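Local coordinates for L-amino acid deaminase (Proteus vulgaris, PDB 5I39), which probably oxidises L-amino acids as a membrane-bound, FAD-dependent deaminase of the DAO-type oxidoreductase family, at residues G32-Q37 with R203-C208; R166-D171 with K329-A334; N355-E360 with L367-A372. All coordinates share one frame; numbering follows the deposited sequence.

Contact 1 of 3, residues G32-Q37 with R203-C208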
loop_
_atom_site.group_PDB
_atom_site.type_symbol
_atom_site.label_atom_id
_atom_site.label_comp_id
_atom_site.label_asym_id
_atom_site.label_seq_id
_atom_site.Cartn_x
_atom_site.Cartn_y
_atom_site.Cartn_z
ATOM N N GLY A 32 21.478 -1.232 -19.523
ATOM C CA GLY A 32 22.370 -2.334 -19.890
ATOM C C GLY A 32 21.726 -3.707 -19.875
ATOM O O GLY A 32 20.516 -3.848 -19.693
ATOM N N ALA A 33 22.557 -4.727 -20.071
ATOM C CA ALA A 33 22.087 -6.103 -20.205
ATOM C C ALA A 33 21.595 -6.666 -18.881
ATOM O O ALA A 33 22.018 -6.231 -17.809
ATOM C CB ALA A 33 23.192 -6.983 -20.765
ATOM N N LEU A 34 20.695 -7.639 -18.970
ATOM C CA LEU A 34 20.224 -8.360 -17.801
ATOM C C LEU A 34 21.419 -9.081 -17.172
ATOM O O LEU A 34 22.175 -9.735 -17.894
ATOM C CB LEU A 34 19.156 -9.370 -18.210
ATOM C CG LEU A 34 18.377 -10.054 -17.095
ATOM C CD1 LEU A 34 17.510 -9.037 -16.366
ATOM C CD2 LEU A 34 17.534 -11.170 -17.692
ATOM N N PRO A 35 21.616 -8.953 -15.840
ATOM C CA PRO A 35 22.749 -9.634 -15.210
ATOM C C PRO A 35 22.684 -11.150 -15.356
ATOM O O PRO A 35 21.598 -11.720 -15.494
ATOM C CB PRO A 35 22.635 -9.228 -13.732
ATOM C CG PRO A 35 21.875 -7.954 -13.755
ATOM C CD PRO A 35 20.882 -8.136 -14.858
ATOM N N LYS A 36 23.846 -11.789 -15.332
ATOM C CA LYS A 36 23.906 -13.247 -15.421
ATOM C C LYS A 36 23.417 -13.935 -14.150
ATOM O O LYS A 36 22.909 -15.051 -14.214
ATOM C CB LYS A 36 25.326 -13.715 -15.755
ATOM C CG LYS A 36 25.873 -13.214 -17.087
ATOM C CD LYS A 36 24.869 -13.320 -18.230
ATOM C CE LYS A 36 25.527 -13.148 -19.589
ATOM N NZ LYS A 36 26.291 -11.876 -19.717
ATOM N N GLN A 37 23.555 -13.264 -13.007
ATOM C CA GLN A 37 23.226 -13.857 -11.713
ATOM C C GLN A 37 22.772 -12.786 -10.724
ATOM O O GLN A 37 23.152 -11.621 -10.840
ATOM C CB GLN A 37 24.453 -14.619 -11.182
ATOM C CG GLN A 37 24.325 -15.311 -9.815
ATOM C CD GLN A 37 24.499 -14.426 -8.575
ATOM O OE1 GLN A 37 24.024 -14.787 -7.496
ATOM N NE2 GLN A 37 25.171 -13.284 -8.708
ATOM N N ARG A 203 19.113 -3.599 -8.758
ATOM C CA ARG A 203 19.013 -3.357 -10.195
ATOM C C ARG A 203 17.620 -3.760 -10.655
ATOM O O ARG A 203 17.145 -4.844 -10.320
ATOM C CB ARG A 203 20.131 -4.079 -10.939
ATOM C CG ARG A 203 21.488 -3.481 -10.583
ATOM C CD ARG A 203 22.624 -4.034 -11.417
ATOM N NE ARG A 203 22.968 -5.403 -11.048
ATOM C CZ ARG A 203 23.907 -6.136 -11.649
ATOM N NH1 ARG A 203 24.606 -5.644 -12.671
ATOM N NH2 ARG A 203 24.144 -7.375 -11.231
ATOM N N ILE A 204 16.959 -2.853 -11.373
ATOM C CA ILE A 204 15.548 -2.996 -11.723
ATOM C C ILE A 204 15.408 -2.903 -13.233
ATOM O O ILE A 204 15.676 -1.853 -13.821
ATOM C CB ILE A 204 14.666 -1.914 -11.057
ATOM C CG1 ILE A 204 14.921 -1.879 -9.542
ATOM C CG2 ILE A 204 13.193 -2.186 -11.359
ATOM C CD1 ILE A 204 14.141 -0.828 -8.772
ATOM N N TYR A 205 14.973 -3.996 -13.852
ATOM C CA TYR A 205 14.851 -4.068 -15.309
ATOM C C TYR A 205 13.391 -3.994 -15.714
ATOM O O TYR A 205 12.593 -4.865 -15.369
ATOM C CB TYR A 205 15.558 -5.318 -15.843
ATOM C CG TYR A 205 17.021 -5.223 -15.519
ATOM C CD1 TYR A 205 17.899 -4.534 -16.355
ATOM C CD2 TYR A 205 17.518 -5.729 -14.323
ATOM C CE1 TYR A 205 19.237 -4.391 -16.028
ATOM C CE2 TYR A 205 18.851 -5.586 -13.981
ATOM C CZ TYR A 205 19.708 -4.918 -14.837
ATOM O OH TYR A 205 21.033 -4.789 -14.490
ATOM N N THR A 206 13.055 -2.917 -16.419
ATOM C CA THR A 206 11.700 -2.651 -16.882
ATOM C C THR A 206 11.492 -3.234 -18.280
ATOM O O THR A 206 12.448 -3.626 -18.955
ATOM C CB THR A 206 11.418 -1.143 -16.885
ATOM O OG1 THR A 206 12.432 -0.468 -17.634
ATOM C CG2 THR A 206 11.419 -0.613 -15.466
ATOM N N GLN A 207 10.235 -3.296 -18.711
ATOM C CA GLN A 207 9.866 -3.966 -19.969
ATOM C C GLN A 207 10.490 -5.369 -20.038
ATOM O O GLN A 207 11.022 -5.785 -21.073
ATOM C CB GLN A 207 10.275 -3.120 -21.184
ATOM C CG GLN A 207 9.583 -1.769 -21.268
ATOM C CD GLN A 207 10.155 -0.736 -20.313
ATOM O OE1 GLN A 207 11.371 -0.601 -20.187
ATOM N NE2 GLN A 207 9.281 0.005 -19.640
ATOM N N CYS A 208 10.424 -6.079 -18.913
ATOM C CA CYS A 208 11.141 -7.334 -18.714
ATOM C C CYS A 208 10.303 -8.268 -17.845
ATOM O O CYS A 208 10.461 -8.318 -16.626
ATOM C CB CYS A 208 12.503 -7.055 -18.075
ATOM S SG CYS A 208 13.562 -8.505 -17.874
HETATM O O HOH W 1 22.700 -3.887 -16.387
HETATM O O HOH W 2 23.240 -9.198 -9.345
#

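Contact 2 of 3, residues R166-D171 with K329-A334. With EDO (1,2-ethanediol), chain G.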
loop_
_atom_site.group_PDB
_atom_site.type_symbol
_atom_site.label_atom_id
_atom_site.label_comp_id
_atom_site.label_asym_id
_atom_site.label_seq_id
_atom_site.Cartn_x
_atom_site.Cartn_y
_atom_site.Cartn_z
ATOM N N ARG A 166 -13.765 21.411 10.811
ATOM C CA ARG A 166 -14.122 22.822 10.695
ATOM C C ARG A 166 -14.634 23.137 9.288
ATOM O O ARG A 166 -14.078 22.677 8.289
ATOM C CB ARG A 166 -12.961 23.734 11.103
ATOM C CG ARG A 166 -11.710 23.669 10.242
ATOM C CD ARG A 166 -10.581 24.441 10.911
ATOM N NE ARG A 166 -9.314 24.333 10.189
ATOM C CZ ARG A 166 -8.501 23.274 10.206
ATOM N NH1 ARG A 166 -8.799 22.175 10.902
ATOM N NH2 ARG A 166 -7.371 23.310 9.505
ATOM N N GLY A 167 -15.736 23.882 9.234
ATOM C CA GLY A 167 -16.420 24.192 7.983
ATOM C C GLY A 167 -17.416 23.150 7.498
ATOM O O GLY A 167 -17.985 23.312 6.420
ATOM N N ALA A 168 -17.640 22.088 8.274
ATOM C CA ALA A 168 -18.629 21.070 7.927
ATOM C C ALA A 168 -20.042 21.629 8.054
ATOM O O ALA A 168 -20.336 22.368 8.995
ATOM C CB ALA A 168 -18.479 19.857 8.827
ATOM N N THR A 169 -20.905 21.278 7.104
ATOM C CA THR A 169 -22.310 21.670 7.110
ATOM C C THR A 169 -23.094 20.929 8.193
ATOM O O THR A 169 -23.961 21.493 8.855
ATOM C CB THR A 169 -22.931 21.364 5.732
ATOM O OG1 THR A 169 -22.198 22.064 4.719
ATOM C CG2 THR A 169 -24.393 21.774 5.671
ATOM N N THR A 170 -22.786 19.643 8.346
ATOM C CA THR A 170 -23.488 18.774 9.289
ATOM C C THR A 170 -22.833 18.872 10.663
ATOM O O THR A 170 -21.605 18.912 10.777
ATOM C CB THR A 170 -23.485 17.314 8.795
ATOM O OG1 THR A 170 -24.083 17.253 7.495
ATOM C CG2 THR A 170 -24.244 16.385 9.745
ATOM N N ASP A 171 -23.667 18.897 11.700
ATOM C CA ASP A 171 -23.202 18.974 13.081
ATOM C C ASP A 171 -22.823 17.575 13.574
ATOM O O ASP A 171 -23.568 16.927 14.313
ATOM C CB ASP A 171 -24.287 19.621 13.960
ATOM C CG ASP A 171 -23.768 20.064 15.324
ATOM O OD1 ASP A 171 -22.541 20.235 15.498
ATOM O OD2 ASP A 171 -24.608 20.263 16.228
ATOM N N LYS A 329 -18.650 18.797 -1.735
ATOM C CA LYS A 329 -18.764 20.255 -1.722
ATOM C C LYS A 329 -19.951 20.754 -0.899
ATOM O O LYS A 329 -19.863 21.807 -0.270
ATOM C CB LYS A 329 -18.852 20.787 -3.154
ATOM C CG LYS A 329 -17.553 20.620 -3.922
ATOM C CD LYS A 329 -17.743 20.798 -5.416
ATOM C CE LYS A 329 -16.451 20.507 -6.159
ATOM N NZ LYS A 329 -16.608 20.619 -7.628
ATOM N N ALA A 330 -21.049 20.003 -0.901
ATOM C CA ALA A 330 -22.207 20.339 -0.066
ATOM C C ALA A 330 -21.869 20.227 1.423
ATOM O O ALA A 330 -22.284 21.062 2.221
ATOM C CB ALA A 330 -23.391 19.450 -0.405
ATOM N N GLU A 331 -21.102 19.203 1.787
ATOM C CA GLU A 331 -20.714 18.993 3.182
ATOM C C GLU A 331 -19.587 19.926 3.624
ATOM O O GLU A 331 -19.563 20.365 4.774
ATOM C CB GLU A 331 -20.335 17.531 3.420
ATOM C CG GLU A 331 -20.011 17.175 4.871
ATOM C CD GLU A 331 -21.104 17.551 5.860
ATOM O OE1 GLU A 331 -22.303 17.474 5.509
ATOM O OE2 GLU A 331 -20.764 17.929 6.999
ATOM N N PHE A 332 -18.654 20.206 2.715
ATOM C CA PHE A 332 -17.535 21.114 2.967
ATOM C C PHE A 332 -17.451 22.141 1.837
ATOM O O PHE A 332 -16.727 21.932 0.858
ATOM C CB PHE A 332 -16.226 20.329 3.086
ATOM C CG PHE A 332 -16.072 19.614 4.396
ATOM C CD1 PHE A 332 -15.537 20.271 5.499
ATOM C CD2 PHE A 332 -16.468 18.288 4.534
ATOM C CE1 PHE A 332 -15.396 19.617 6.715
ATOM C CE2 PHE A 332 -16.332 17.632 5.749
ATOM C CZ PHE A 332 -15.797 18.297 6.839
ATOM N N PRO A 333 -18.198 23.261 1.968
ATOM C CA PRO A 333 -18.177 24.327 0.954
ATOM C C PRO A 333 -16.802 24.936 0.674
ATOM O O PRO A 333 -16.625 25.574 -0.360
ATOM C CB PRO A 333 -19.138 25.375 1.527
ATOM C CG PRO A 333 -20.071 24.594 2.386
ATOM C CD PRO A 333 -19.222 23.522 2.999
ATOM N N ALA A 334 -15.833 24.713 1.564
ATOM C CA ALA A 334 -14.427 25.020 1.277
ATOM C C ALA A 334 -13.924 24.447 -0.057
ATOM O O ALA A 334 -13.019 25.017 -0.655
ATOM C CB ALA A 334 -13.539 24.532 2.411
HETATM C C1 EDO G . -18.664 18.379 -9.618
HETATM O O1 EDO G . -18.657 18.946 -8.306
HETATM C C2 EDO G . -18.624 19.484 -10.671
HETATM O O2 EDO G . -17.488 20.346 -10.510
HETATM O O HOH W 3 -16.106 23.817 4.344
#

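Contact 3 of 3, residues N355-E360 with L367-A372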
loop_
_atom_site.group_PDB
_atom_site.type_symbol
_atom_site.label_atom_id
_atom_site.label_comp_id
_atom_site.label_asym_id
_atom_site.label_seq_id
_atom_site.Cartn_x
_atom_site.Cartn_y
_atom_site.Cartn_z
ATOM N N ASN A 355 -6.981 -10.845 4.117
ATOM C CA ASN A 355 -5.649 -10.652 4.690
ATOM C C ASN A 355 -4.577 -11.004 3.656
ATOM O O ASN A 355 -4.859 -11.716 2.695
ATOM C CB ASN A 355 -5.488 -11.481 5.963
ATOM C CG ASN A 355 -6.443 -11.046 7.057
ATOM O OD1 ASN A 355 -6.833 -9.878 7.131
ATOM N ND2 ASN A 355 -6.832 -11.985 7.909
ATOM N N PRO A 356 -3.338 -10.503 3.841
ATOM C CA PRO A 356 -2.292 -10.729 2.842
ATOM C C PRO A 356 -1.875 -12.185 2.661
ATOM O O PRO A 356 -2.158 -13.034 3.514
ATOM C CB PRO A 356 -1.106 -9.921 3.394
ATOM C CG PRO A 356 -1.720 -8.877 4.256
ATOM C CD PRO A 356 -2.873 -9.588 4.901
ATOM N N ILE A 357 -1.218 -12.450 1.535
ATOM C CA ILE A 357 -0.507 -13.710 1.325
ATOM C C ILE A 357 0.981 -13.378 1.318
ATOM O O ILE A 357 1.493 -12.774 0.373
ATOM C CB ILE A 357 -0.957 -14.455 0.054
ATOM C CG1 ILE A 357 -2.448 -14.810 0.171
ATOM C CG2 ILE A 357 -0.129 -15.722 -0.130
ATOM C CD1 ILE A 357 -3.078 -15.381 -1.086
ATOM N N ILE A 358 1.641 -13.750 2.411
ATOM C CA ILE A 358 3.068 -13.521 2.620
ATOM C C ILE A 358 3.559 -14.878 3.085
ATOM O O ILE A 358 3.349 -15.245 4.240
ATOM C CB ILE A 358 3.343 -12.452 3.698
ATOM C CG1 ILE A 358 2.633 -11.131 3.368
ATOM C CG2 ILE A 358 4.846 -12.222 3.830
ATOM C CD1 ILE A 358 2.444 -10.229 4.572
ATOM N N SER A 359 4.168 -15.648 2.190
ATOM C CA SER A 359 4.251 -17.087 2.411
ATOM C C SER A 359 5.368 -17.775 1.662
ATOM O O SER A 359 5.731 -17.376 0.559
ATOM C CB SER A 359 2.924 -17.724 1.980
ATOM O OG SER A 359 2.833 -19.086 2.365
ATOM N N GLU A 360 5.873 -18.850 2.266
ATOM C CA GLU A 360 6.641 -19.844 1.538
ATOM C C GLU A 360 5.712 -20.615 0.608
ATOM O O GLU A 360 4.488 -20.613 0.770
ATOM C CB GLU A 360 7.307 -20.829 2.496
ATOM C CG GLU A 360 8.317 -20.203 3.438
ATOM C CD GLU A 360 9.020 -21.233 4.301
ATOM O OE1 GLU A 360 9.731 -22.092 3.738
ATOM O OE2 GLU A 360 8.865 -21.186 5.537
ATOM N N LEU A 367 11.420 -20.042 -2.981
ATOM C CA LEU A 367 10.461 -19.087 -3.535
ATOM C C LEU A 367 9.491 -18.641 -2.452
ATOM O O LEU A 367 8.943 -19.462 -1.720
ATOM C CB LEU A 367 9.694 -19.693 -4.714
ATOM C CG LEU A 367 8.787 -18.709 -5.479
ATOM C CD1 LEU A 367 8.789 -19.010 -6.971
ATOM C CD2 LEU A 367 7.363 -18.699 -4.947
ATOM N N VAL A 368 9.273 -17.333 -2.363
ATOM C CA VAL A 368 8.270 -16.774 -1.471
ATOM C C VAL A 368 7.369 -15.830 -2.249
ATOM O O VAL A 368 7.740 -15.328 -3.316
ATOM C CB VAL A 368 8.896 -16.064 -0.249
ATOM C CG1 VAL A 368 9.652 -17.061 0.614
ATOM C CG2 VAL A 368 9.819 -14.933 -0.673
ATOM N N ILE A 369 6.185 -15.612 -1.687
ATOM C CA ILE A 369 5.141 -14.754 -2.268
ATOM C C ILE A 369 4.851 -13.625 -1.289
ATOM O O ILE A 369 4.733 -13.872 -0.091
ATOM C CB ILE A 369 3.820 -15.535 -2.497
ATOM C CG1 ILE A 369 3.990 -16.607 -3.582
ATOM C CG2 ILE A 369 2.673 -14.593 -2.871
ATOM C CD1 ILE A 369 2.864 -17.623 -3.628
ATOM N N ASN A 370 4.720 -12.403 -1.800
ATOM C CA ASN A 370 4.302 -11.246 -1.005
ATOM C C ASN A 370 3.291 -10.484 -1.844
ATOM O O ASN A 370 3.669 -9.714 -2.723
ATOM C CB ASN A 370 5.504 -10.363 -0.651
ATOM C CG ASN A 370 5.141 -9.200 0.264
ATOM O OD1 ASN A 370 4.016 -9.091 0.742
ATOM N ND2 ASN A 370 6.107 -8.324 0.514
ATOM N N THR A 371 2.005 -10.722 -1.594
ATOM C CA THR A 371 0.967 -10.231 -2.495
ATOM C C THR A 371 -0.419 -10.250 -1.840
ATOM O O THR A 371 -0.553 -10.426 -0.625
ATOM C CB THR A 371 1.001 -11.049 -3.822
ATOM O OG1 THR A 371 0.436 -10.285 -4.890
ATOM C CG2 THR A 371 0.279 -12.389 -3.710
ATOM N N ALA A 372 -1.437 -10.030 -2.669
ATOM C CA ALA A 372 -2.840 -10.242 -2.310
ATOM C C ALA A 372 -3.299 -9.351 -1.164
ATOM O O ALA A 372 -4.016 -9.800 -0.278
ATOM C CB ALA A 372 -3.109 -11.715 -1.991
HETATM O O HOH W 4 -6.356 -10.054 1.005
#

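Contact 1 of 3, residues G32-Q37 with R203-C208
P35 meets two side chains of the opposite segment with its pyrrolidine ring, the guanidinium of R203 and the phenol end of Y205. CG of P35 sits over the centre of one guanidinium face, 3.4 Å above that plane, so a methylene rests on the delocalised cation. The same proline turns its CD toward the ring: P35 CD is 3.4 Å from Y205 CE2, and about as near to the hydroxyl oxygen. P35 and Y205 approach from opposite directions, whereas P35 and R203 slide past each other. A bend in the arginine chain at chi3, -73°, brings the guanidinium over the proline.

L34 takes the face of the tyrosine ring instead. Its CD1 lies 4.2 Å from the centroid of the Y205 ring and 27° off the normal, a CH-pi contact, and this methyl also reaches C208, with L34 CD1 4.3 Å from C208 SG. V64 of strand 63-66 touches P35 and Y205, and C208 borders the FAD pocket, its side chain about 7 Å from the cofactor.

The polar links run through two waters. One donates to A33 O and accepts from Y205 OH at 2.7 Å, lying in the plane of the ring at its edge. The other donates to Q37 O and accepts from R203 NH2 at 2.8 Å, in the guanidinium plane. Direct contact is thus mostly apolar carbon against flat pi groups, while the polar ends of R203 and Y205 reach the loop's carbonyls through water; between these two segments the join rests on shape and water bridges, beside the edge strand 203-205.

Contact 2 of 3, residues R166-D171 with K329-A334
The C-terminal end of helix 318-331 docks here on the loop that follows helix 158-164, and threonines of the loop take up acceptors the helix end offers. T169 works with its backbone and its side chain together: T169 N donates to E331 O at 2.8 Å, tilted 16° from the carbonyl plane, while in one of its two conformers T169 OG1 donates to A330 O at 2.7 Å, in the carbonyl plane.

T170 holds the carboxylate of E331 by both oxygens. Its OG1 donates to E331 OE1 at 2.7 Å and its N to E331 OE2 at 3.0 Å, each on the syn side and about 20° out of the carboxylate plane. A bend at chi2 of the glutamate, 54°, folds the acid back to this pair, and W172 NE1 adds another donor to OE2.

Beside the polar cluster, A168 CA lies 3.7 Å above the F332 ring, offset toward its rim, and R166 O meets the ring edge in plane. F285 stacks edge-to-face with that phenylalanine. Water bridges G167 O to A334 N. The arrangement is a helix C-terminus whose last carbonyls accept hydrogen bonds from a distant loop, just where F332 leaves helical geometry and the chain turns into a 3-10 segment.

Contact 3 of 3, residues N355-E360 with L367-A372
I357 packs its side chain along the neighbouring strand, lying beside I369 and pointing the same way, on the sheet face it shares with S359 and T371. From CB, which already touches A372 CB, it divides. The CG2 branch, anti to the backbone N, runs to the isoleucine and, in one of the two conformers of I369, stops 4.1 Å from I369 CG2. The other branch stays with the alanine: CG1 is in contact with A372 CB, and the terminal CD1 ends 3.8 Å from that same methyl. V254 also touches this side chain from a loop.

Beneath it the two strands form an antiparallel ladder, at 176° between their directions. I357 and T371 make a hydrogen-bonded pair, as do S359 and I369, and the four N-H···O bonds run 2.9 to 3.0 Å between backbone N and O of these pairs. I358 with N370 and E360 with V368 are the non-hydrogen-bonded pairs. There the chains also come together through CA-H···O contacts, the closest being I358 CA to I369 O at 3.2 Å.

On the other sheet face, I358 and N370 lie side by side, and I358 CG1 meets N370 OD1 at 3.6 Å, while N370 ND2 makes a weak hydrogen bond to T52 OG1; T387 of helix 376-392 touches both side chains. At the far end of the hairpin, water 2.7 Å from A372 O donates to that oxygen and, weakly, to N355 O. S359 OG gives its hydrogen to E360 O at 2.8 Å, in the carbonyl plane on a lone pair, and is bonded to L405 N as well. The ladder thus pairs the backbone of I357, S359, I369 and T371, while I358, V368 and N370 bond outward to neighbouring chain, and one face mixes branched hydrocarbon with the hydrogen-bonded hydroxyls of S359 and T371, the latter bonded to S243.

Overall arrangement
Contacts 1 and 3 both reach the six-stranded sheet of the FAD-binding part, at its two outermost strands: 203-205 in contact 1 and 357-360 in contact 3. Their centres are 24 Å apart, with nearest atoms about 14 Å apart, and each approaches the cofactor: C208 belongs to its pocket, and the side chain of T371 lies about 5 Å from it. N370 is also about 4 Å, side chain to side chain, from the FAD-binding L48. Contact 2 stands apart, its centre 51 Å from that of contact 1 and 42 Å from that of contact 3, across the chain's centre from both. Its F332 is about 11 Å from the side chain of FAD-binding Y80.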